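Local coordinates for protein probable 2-oxoacid ferredoxin oxidoreductase, alpha chain (Thermoplasma acidophilum, PDB 3JU3) that probably forms part of a 2-oxoacid:ferredoxin oxidoreductase, which oxidatively decarboxylates 2-oxoacids such as 2-oxoglutarate to acyl-CoA while reducing ferredoxin, at residues 26-31 / 42-47. Residues are numbered along the deposited sequence; the frame is centred on the assembly and turned at random.
Sequences GPILDV and ANLLYL
Leu44 meets Ile28 and Leu29 where helix 25-37 lies against strand 42-47, a compact example of a helix packing on a sheet through apolar side chains alone. Ala42, at the start of the strand, points its methyl toward the helix but packs farther along it, on Ile32 and Leu35, while Asn43 faces the other way, its amide hydrogen-bonded through ND2 to Glu11 O and through OD1 to Thr17 OG1. Leu44 then brings both methyls to the helix. With CG anti to the backbone N (chi1 167°), the isobutyl group rises from the sheet and crosses each of its two partners at about a right angle. Leu44 CD1 goes to Ile28, touching Ile28 CD1 at 3.9 Å in the conformer described, one of two modelled for that isoleucine. In the same conformer Ile28 CG2 lies 4.0 Å from Leu44 CD1. Leu44 CD2 reaches Leu29 CD2 at 4.1 Å and also lies near Ile28 CG2. The setting is a beta-alpha-beta unit in the core domain II of the oxidoreductase alpha chain: strands 16-21 and 42-47 run parallel and adjacent, with helix 25-37 connecting them across one sheet face. Replacing Leu44 with alanine would probably open a gap beneath the helix, leaving Ile28 and Leu29 without the methyls they rest on. Ile28 also packs on Phe18 of strand 16-21, and Leu29 on Ile9 of strand 6-9. Farther along, Leu45 packs on Phe57 of the second subunit, Tyr46 forms a cation-pi contact with Lys25 of the helix, and Leu47 packs on Val58 of the second subunit.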
ATOM      1  N   GLY A  26       4.675 -13.214   8.593  1.00 22.08           N
ATOM      2  CA  GLY A  26       4.535 -14.616   8.118  1.00 22.05           C
ATOM      3  C   GLY A  26       5.610 -15.040   7.101  1.00 21.59           C
ATOM      4  O   GLY A  26       6.209 -16.107   7.220  1.00 22.67           O
ATOM      5  N   PRO A  27       5.864 -14.204   6.097  1.00 21.32           N
ATOM      6  CA  PRO A  27       6.955 -14.461   5.177  1.00 21.21           C
ATOM      7  C   PRO A  27       8.321 -14.719   5.885  1.00 21.24           C
ATOM      8  O   PRO A  27       9.050 -15.648   5.521  1.00 21.27           O
ATOM      9  CB  PRO A  27       6.993 -13.171   4.364  1.00 21.64           C
ATOM     10  CG  PRO A  27       5.535 -12.825   4.209  1.00 22.14           C
ATOM     11  CD  PRO A  27       5.045 -13.051   5.658  1.00 21.28           C
ATOM     12  N   ILE A  28       8.660 -13.898   6.871  0.50 21.00           N
ATOM     13  CA  ILE A  28       9.910 -14.090   7.614  0.50 21.03           C
ATOM     14  C   ILE A  28       9.940 -15.442   8.350  0.50 21.10           C
ATOM     15  O   ILE A  28      10.945 -16.159   8.307  0.50 21.15           O
ATOM     16  CB  ILE A  28      10.137 -12.966   8.626  0.50 20.76           C
ATOM     17  CG1 ILE A  28      10.374 -11.648   7.893  0.50 21.64           C
ATOM     18  CG2 ILE A  28      11.345 -13.308   9.532  0.50 20.80           C
ATOM     19  CD1 ILE A  28      10.870 -10.576   8.788  0.50 21.69           C
ATOM     20  N   LEU A  29       8.835 -15.789   9.001  1.00 20.39           N
ATOM     21  CA  LEU A  29       8.771 -17.007   9.785  1.00 21.17           C
ATOM     22  C   LEU A  29       9.012 -18.259   8.936  1.00 21.81           C
ATOM     23  O   LEU A  29       9.686 -19.205   9.387  1.00 22.17           O
ATOM     24  CB  LEU A  29       7.477 -17.091  10.595  1.00 20.65           C
ATOM     25  CG  LEU A  29       7.338 -16.187  11.824  1.00 21.97           C
ATOM     26  CD1 LEU A  29       5.944 -16.353  12.416  1.00 20.39           C
ATOM     27  CD2 LEU A  29       8.411 -16.477  12.921  1.00 21.95           C
ATOM     28  N   ASP A  30       8.491 -18.256   7.711  1.00 21.77           N
ATOM     29  CA  ASP A  30       8.841 -19.286   6.735  1.00 21.63           C
ATOM     30  C   ASP A  30      10.312 -19.264   6.290  1.00 20.63           C
ATOM     31  O   ASP A  30      10.880 -20.330   6.047  1.00 19.24           O
ATOM     32  CB  ASP A  30       7.969 -19.168   5.481  1.00 21.81           C
ATOM     33  CG  ASP A  30       6.504 -19.421   5.754  1.00 25.16           C
ATOM     34  OD1 ASP A  30       6.144 -20.018   6.802  1.00 28.28           O
ATOM     35  OD2 ASP A  30       5.701 -19.000   4.901  1.00 26.89           O
ATOM     36  N   VAL A  31      10.910 -18.076   6.134  1.00 19.69           N
ATOM     37  CA  VAL A  31      12.317 -17.996   5.745  1.00 20.63           C
ATOM     38  C   VAL A  31      13.189 -18.588   6.851  1.00 21.35           C
ATOM     39  O   VAL A  31      14.219 -19.253   6.566  1.00 21.56           O
ATOM     40  CB  VAL A  31      12.766 -16.560   5.416  1.00 20.56           C
ATOM     41  CG1 VAL A  31      14.286 -16.512   5.112  1.00 19.90           C
ATOM     42  CG2 VAL A  31      12.016 -16.059   4.226  1.00 20.16           C
ATOM     43  N   ALA A  42      17.969 -18.486  12.828  1.00 16.89           N
ATOM     44  CA  ALA A  42      17.509 -17.120  12.681  1.00 16.85           C
ATOM     45  C   ALA A  42      16.414 -16.944  13.700  1.00 16.59           C
ATOM     46  O   ALA A  42      15.693 -17.911  14.022  1.00 17.37           O
ATOM     47  CB  ALA A  42      17.030 -16.872  11.258  1.00 16.55           C
ATOM     48  N   ASN A  43      16.307 -15.740  14.251  1.00 14.85           N
ATOM     49  CA  ASN A  43      15.171 -15.444  15.097  1.00 14.31           C
ATOM     50  C   ASN A  43      14.484 -14.170  14.564  1.00 14.17           C
ATOM     51  O   ASN A  43      14.943 -13.593  13.562  1.00 13.24           O
ATOM     52  CB  ASN A  43      15.573 -15.381  16.594  1.00 13.70           C
ATOM     53  CG  ASN A  43      16.683 -14.361  16.873  1.00 15.36           C
ATOM     54  OD1 ASN A  43      16.937 -13.482  16.057  1.00 14.30           O
ATOM     55  ND2 ASN A  43      17.345 -14.481  18.022  1.00 12.27           N
ATOM     56  N   LEU A  44      13.358 -13.769  15.165  1.00 12.97           N
ATOM     57  CA  LEU A  44      12.590 -12.627  14.645  1.00 12.65           C
ATOM     58  C   LEU A  44      12.189 -11.741  15.808  1.00 13.06           C
ATOM     59  O   LEU A  44      11.488 -12.195  16.727  1.00 11.92           O
ATOM     60  CB  LEU A  44      11.340 -13.080  13.844  1.00 13.10           C
ATOM     61  CG  LEU A  44      10.317 -11.952  13.545  1.00 10.36           C
ATOM     62  CD1 LEU A  44      10.903 -10.835  12.681  1.00 10.81           C
ATOM     63  CD2 LEU A  44       9.045 -12.467  12.899  1.00 14.61           C
ATOM     64  N   LEU A  45      12.653 -10.488  15.789  1.00 12.03           N
ATOM     65  CA  LEU A  45      12.172  -9.508  16.755  1.00 12.34           C
ATOM     66  C   LEU A  45      10.975  -8.873  16.064  1.00 12.06           C
ATOM     67  O   LEU A  45      11.119  -8.231  15.046  1.00 12.01           O
ATOM     68  CB  LEU A  45      13.243  -8.475  17.088  1.00 11.43           C
ATOM     69  CG  LEU A  45      12.840  -7.200  17.835  1.00 12.40           C
ATOM     70  CD1 LEU A  45      12.380  -7.605  19.183  1.00 13.62           C
ATOM     71  CD2 LEU A  45      14.063  -6.245  17.977  1.00 14.93           C
ATOM     72  N   TYR A  46       9.800  -9.091  16.627  1.00 12.38           N
ATOM     73  CA  TYR A  46       8.557  -8.641  16.026  1.00 12.66           C
ATOM     74  C   TYR A  46       8.008  -7.506  16.881  1.00 12.56           C
ATOM     75  O   TYR A  46       7.735  -7.690  18.067  1.00 11.11           O
ATOM     76  CB  TYR A  46       7.577  -9.809  16.004  1.00 12.01           C
ATOM     77  CG  TYR A  46       6.241  -9.486  15.437  1.00 16.18           C
ATOM     78  CD1 TYR A  46       6.085  -9.106  14.114  1.00 16.40           C
ATOM     79  CD2 TYR A  46       5.118  -9.570  16.232  1.00 18.02           C
ATOM     80  CE1 TYR A  46       4.843  -8.812  13.624  1.00 18.61           C
ATOM     81  CE2 TYR A  46       3.913  -9.270  15.769  1.00 18.27           C
ATOM     82  CZ  TYR A  46       3.767  -8.901  14.475  1.00 20.22           C
ATOM     83  OH  TYR A  46       2.493  -8.654  14.061  1.00 23.58           O
ATOM     84  N   LEU A  47       7.846  -6.339  16.259  1.00 13.67           N
ATOM     85  CA  LEU A  47       7.272  -5.190  16.946  1.00 13.94           C
ATOM     86  C   LEU A  47       5.761  -5.195  16.732  1.00 14.27           C
ATOM     87  O   LEU A  47       5.278  -5.230  15.594  1.00 11.63           O
ATOM     88  CB  LEU A  47       7.893  -3.896  16.435  1.00 14.23           C
ATOM     89  CG  LEU A  47       9.434  -3.942  16.472  1.00 16.57           C
ATOM     90  CD1 LEU A  47      10.098  -2.678  15.888  1.00 17.94           C
ATOM     91  CD2 LEU A  47       9.989  -4.258  17.897  1.00 13.93           C
TER